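Local coordinates for DUF1780 domain-containing protein (Pseudomonas aeruginosa, PDB 1Y0K), which is of unknown function but belongs to a family of putative endonucleases in the PD-(D/E)XK clan, so it may act on nucleic acid, at residues M174-H186 / N196-L209. Numbering follows the deposited sequence.
Sequences MVGPTFARVLFAH and NLGRSILFDAGVGL
R181 reaches across to S200 with an outstretched side chain. Its CB and CG run alongside the backbone carbonyl of R199 and the S200 hydroxyl, CG passing 3.5 Å from R199 O. CD then comes 3.4 Å from S200 OG. NE and CZ skirt the same oxygen a little farther off, and at the tip NH1 gives S200 OG a fairly straight hydrogen bond of 3.1 Å. With CG anti to the backbone N (chi1 179°) and the chain extended as far as NE, the guanidinium arrives with the hydroxyl at its edge, close to its plane. F158, from a loop, also touches this arginine.

Next along, A180 and I201 form an antiparallel hydrogen-bonded pair: I201 N donates to A180 O at 2.8 Å, and A180 N returns a bond to I201 O. F179 and L202 follow as a non-hydrogen-bonded pair. The short strand 201-202 is thereby an edge strand of the mixed sheet, consistent with a PD-(D/E)XK-type core, and borders strand 179-185, which itself turns back from 171-175 as a hairpin. Beyond the pairing, F203 N still bonds to T178 O, but from above the carbonyl plane.

The F203 ring packs against the hairpin turn at 176-178: its edge meets G176 O, CD1 lies 3.4 Å from P177 O, and G208 CA sits over one face, offset toward the rim. A40 of helix 26-40 touches this phenylalanine too. Past it the C-terminal tail curls back, and L209 CD2 packs 3.8 Å from P177 CG, both residues also meeting Q13 of helix 3-23. One water joins P177 O, D204 O and G208 N.

Where loop 196-199 runs beside strand 179-185, another water links V182 N to N196 O and R199 O, while L197 CD2 packs against V182 CG1 and F184 CA, at 3.7 Å from each.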
# COMPACT_ATOMS: atom_id res chain seq x y z
N MSE A 174 -1.57 -0.04 3.12
CA MSE A 174 -1.78 -0.69 1.82
C MSE A 174 -2.73 0.13 0.96
O MSE A 174 -3.67 0.76 1.46
CB MSE A 174 -2.41 -2.07 1.99
CG MSE A 174 -1.62 -3.11 2.77
SE MSE A 174 -2.65 -4.63 2.93
CE MSE A 174 -4.04 -4.05 3.82
N VAL A 175 -2.50 0.09 -0.34
CA VAL A 175 -3.44 0.67 -1.29
C VAL A 175 -3.45 -0.21 -2.53
O VAL A 175 -2.44 -0.79 -2.91
CB VAL A 175 -3.09 2.15 -1.64
CG1 VAL A 175 -1.73 2.26 -2.35
CG2 VAL A 175 -4.21 2.79 -2.51
N GLY A 176 -4.62 -0.34 -3.15
CA GLY A 176 -4.74 -1.03 -4.43
C GLY A 176 -5.94 -0.49 -5.16
O GLY A 176 -6.60 0.43 -4.68
N PRO A 177 -6.25 -1.05 -6.34
CA PRO A 177 -7.40 -0.53 -7.07
C PRO A 177 -8.71 -0.65 -6.29
O PRO A 177 -9.62 0.16 -6.49
CB PRO A 177 -7.41 -1.38 -8.35
CG PRO A 177 -5.97 -1.89 -8.48
CD PRO A 177 -5.54 -2.12 -7.06
N THR A 178 -8.81 -1.61 -5.37
CA THR A 178 -10.09 -1.84 -4.67
C THR A 178 -10.21 -1.21 -3.29
O THR A 178 -11.32 -1.10 -2.77
CB THR A 178 -10.42 -3.33 -4.53
OG1 THR A 178 -9.40 -3.98 -3.76
CG2 THR A 178 -10.50 -4.00 -5.92
N PHE A 179 -9.09 -0.82 -2.68
CA PHE A 179 -9.15 -0.38 -1.28
C PHE A 179 -7.87 0.30 -0.82
O PHE A 179 -6.85 0.23 -1.49
CB PHE A 179 -9.44 -1.57 -0.35
CG PHE A 179 -8.21 -2.37 0.00
CD1 PHE A 179 -7.62 -2.22 1.26
CD2 PHE A 179 -7.64 -3.24 -0.92
CE1 PHE A 179 -6.48 -2.95 1.60
CE2 PHE A 179 -6.49 -3.98 -0.59
CZ PHE A 179 -5.91 -3.83 0.67
N ALA A 180 -7.95 0.96 0.33
CA ALA A 180 -6.77 1.45 1.05
C ALA A 180 -6.99 1.23 2.54
O ALA A 180 -8.13 1.26 3.03
CB ALA A 180 -6.53 2.91 0.75
N ARG A 181 -5.91 0.99 3.27
CA ARG A 181 -5.99 0.83 4.71
C ARG A 181 -4.66 1.18 5.35
O ARG A 181 -3.61 0.74 4.87
CB ARG A 181 -6.39 -0.60 5.08
CG ARG A 181 -6.47 -0.84 6.59
CD ARG A 181 -6.85 -2.30 6.89
NE ARG A 181 -6.83 -2.56 8.33
CZ ARG A 181 -7.88 -2.42 9.13
NH1 ARG A 181 -9.07 -2.06 8.65
NH2 ARG A 181 -7.76 -2.67 10.43
N VAL A 182 -4.71 1.96 6.42
CA VAL A 182 -3.55 2.14 7.29
C VAL A 182 -3.58 0.97 8.29
O VAL A 182 -4.52 0.86 9.09
CB VAL A 182 -3.61 3.51 8.03
CG1 VAL A 182 -2.42 3.65 8.99
CG2 VAL A 182 -3.64 4.66 7.02
N LEU A 183 -2.58 0.09 8.22
CA LEU A 183 -2.54 -1.09 9.10
C LEU A 183 -2.12 -0.74 10.52
O LEU A 183 -2.71 -1.24 11.48
CB LEU A 183 -1.63 -2.20 8.55
CG LEU A 183 -2.00 -2.79 7.19
CD1 LEU A 183 -1.16 -4.02 6.90
CD2 LEU A 183 -3.49 -3.15 7.14
N PHE A 184 -1.09 0.10 10.64
CA PHE A 184 -0.69 0.64 11.93
C PHE A 184 0.10 1.92 11.73
O PHE A 184 0.66 2.15 10.67
CB PHE A 184 0.10 -0.39 12.78
CG PHE A 184 1.51 -0.67 12.28
CD1 PHE A 184 2.58 0.16 12.63
CD2 PHE A 184 1.78 -1.82 11.54
CE1 PHE A 184 3.88 -0.12 12.20
CE2 PHE A 184 3.07 -2.12 11.12
CZ PHE A 184 4.13 -1.27 11.45
N ALA A 185 0.14 2.76 12.77
CA ALA A 185 0.94 3.97 12.72
C ALA A 185 1.27 4.38 14.14
O ALA A 185 0.36 4.54 14.97
CB ALA A 185 0.20 5.07 12.00
N HIS A 186 2.57 4.49 14.43
CA HIS A 186 3.02 4.87 15.76
C HIS A 186 2.76 6.35 16.04
O HIS A 186 2.52 7.13 15.13
CB HIS A 186 4.51 4.57 15.94
CG HIS A 186 4.81 3.12 16.15
ND1 HIS A 186 4.72 2.51 17.39
CD2 HIS A 186 5.23 2.16 15.29
CE1 HIS A 186 5.06 1.24 17.27
NE2 HIS A 186 5.37 1.00 16.01
N ASN A 196 -6.55 7.75 10.30
CA ASN A 196 -7.22 6.75 9.48
C ASN A 196 -7.10 5.29 9.97
O ASN A 196 -7.42 4.38 9.26
CB ASN A 196 -6.79 6.88 8.03
CG ASN A 196 -7.39 8.09 7.37
OD1 ASN A 196 -8.54 8.07 6.98
ND2 ASN A 196 -6.63 9.16 7.29
N LEU A 197 -6.60 5.11 11.18
CA LEU A 197 -6.60 3.80 11.80
C LEU A 197 -8.02 3.29 12.04
O LEU A 197 -8.91 4.07 12.29
CB LEU A 197 -5.83 3.82 13.11
CG LEU A 197 -4.33 4.08 13.01
CD1 LEU A 197 -3.75 4.38 14.38
CD2 LEU A 197 -3.65 2.88 12.36
N GLY A 198 -8.20 1.98 11.96
CA GLY A 198 -9.43 1.34 12.39
C GLY A 198 -10.51 1.25 11.32
O GLY A 198 -11.67 1.04 11.62
N ARG A 199 -10.10 1.42 10.07
CA ARG A 199 -11.04 1.54 8.97
C ARG A 199 -10.38 1.13 7.68
O ARG A 199 -9.18 1.21 7.56
CB ARG A 199 -11.60 2.95 8.86
CG ARG A 199 -10.75 3.95 8.12
CD ARG A 199 -11.11 5.41 8.40
NE ARG A 199 -11.27 6.20 7.18
CZ ARG A 199 -11.72 7.45 7.14
NH1 ARG A 199 -11.85 8.09 5.99
NH2 ARG A 199 -12.03 8.06 8.26
N SER A 200 -11.19 0.68 6.75
CA SER A 200 -10.75 0.42 5.40
C SER A 200 -11.56 1.28 4.44
O SER A 200 -12.73 1.52 4.66
CB SER A 200 -10.92 -1.06 5.06
OG SER A 200 -10.00 -1.88 5.75
N ILE A 201 -10.90 1.76 3.39
CA ILE A 201 -11.61 2.48 2.35
C ILE A 201 -11.86 1.59 1.13
O ILE A 201 -10.91 1.09 0.52
CB ILE A 201 -10.83 3.74 1.93
CG1 ILE A 201 -10.30 4.47 3.16
CG2 ILE A 201 -11.71 4.66 1.09
CD1 ILE A 201 -11.38 4.89 4.14
N LEU A 202 -13.11 1.42 0.77
CA LEU A 202 -13.44 0.57 -0.35
C LEU A 202 -13.83 1.42 -1.54
O LEU A 202 -14.77 2.19 -1.46
CB LEU A 202 -14.59 -0.35 -0.01
CG LEU A 202 -14.29 -1.69 0.63
CD1 LEU A 202 -13.45 -1.54 1.87
CD2 LEU A 202 -15.59 -2.44 0.91
N PHE A 203 -13.11 1.23 -2.64
CA PHE A 203 -13.40 1.95 -3.86
C PHE A 203 -14.45 1.25 -4.68
O PHE A 203 -14.35 0.06 -4.93
CB PHE A 203 -12.15 2.09 -4.69
CG PHE A 203 -11.08 2.88 -4.03
CD1 PHE A 203 -9.81 2.36 -3.91
CD2 PHE A 203 -11.33 4.13 -3.56
CE1 PHE A 203 -8.82 3.08 -3.32
CE2 PHE A 203 -10.33 4.84 -2.97
CZ PHE A 203 -9.09 4.31 -2.85
N ASP A 204 -15.42 2.01 -5.15
CA ASP A 204 -16.18 1.63 -6.33
C ASP A 204 -15.28 1.36 -7.53
O ASP A 204 -14.22 1.94 -7.65
CB ASP A 204 -17.20 2.69 -6.69
CG ASP A 204 -18.23 2.90 -5.62
OD1 ASP A 204 -18.13 2.24 -4.57
OD2 ASP A 204 -19.17 3.70 -5.75
N ALA A 205 -15.72 0.47 -8.40
CA ALA A 205 -14.97 0.21 -9.62
C ALA A 205 -14.61 1.52 -10.32
O ALA A 205 -15.45 2.37 -10.51
CB ALA A 205 -15.74 -0.69 -10.53
N GLY A 206 -13.34 1.65 -10.68
CA GLY A 206 -12.86 2.82 -11.42
C GLY A 206 -12.39 4.00 -10.58
O GLY A 206 -11.75 4.93 -11.10
N VAL A 207 -12.69 3.98 -9.28
CA VAL A 207 -12.41 5.13 -8.42
C VAL A 207 -10.98 5.09 -7.85
O VAL A 207 -10.35 6.14 -7.64
CB VAL A 207 -13.45 5.26 -7.29
CG1 VAL A 207 -13.20 6.49 -6.44
CG2 VAL A 207 -14.85 5.33 -7.88
N GLY A 208 -10.49 3.88 -7.61
CA GLY A 208 -9.19 3.68 -6.98
C GLY A 208 -8.02 4.15 -7.83
O GLY A 208 -7.08 4.76 -7.32
N LEU A 209 -8.10 3.89 -9.13
CA LEU A 209 -7.01 4.20 -10.05
C LEU A 209 -7.14 5.61 -10.60
O LEU A 209 -6.18 6.16 -11.15
CB LEU A 209 -6.97 3.19 -11.21
CG LEU A 209 -6.76 1.71 -10.88
CD1 LEU A 209 -6.87 0.87 -12.15
CD2 LEU A 209 -5.42 1.46 -10.19
O HOH W 1 -11.58 1.31 -8.04
O HOH W 2 -13.96 -2.14 -3.22
O HOH W 3 -7.21 3.06 6.94
O HOH W 4 -6.20 0.17 11.14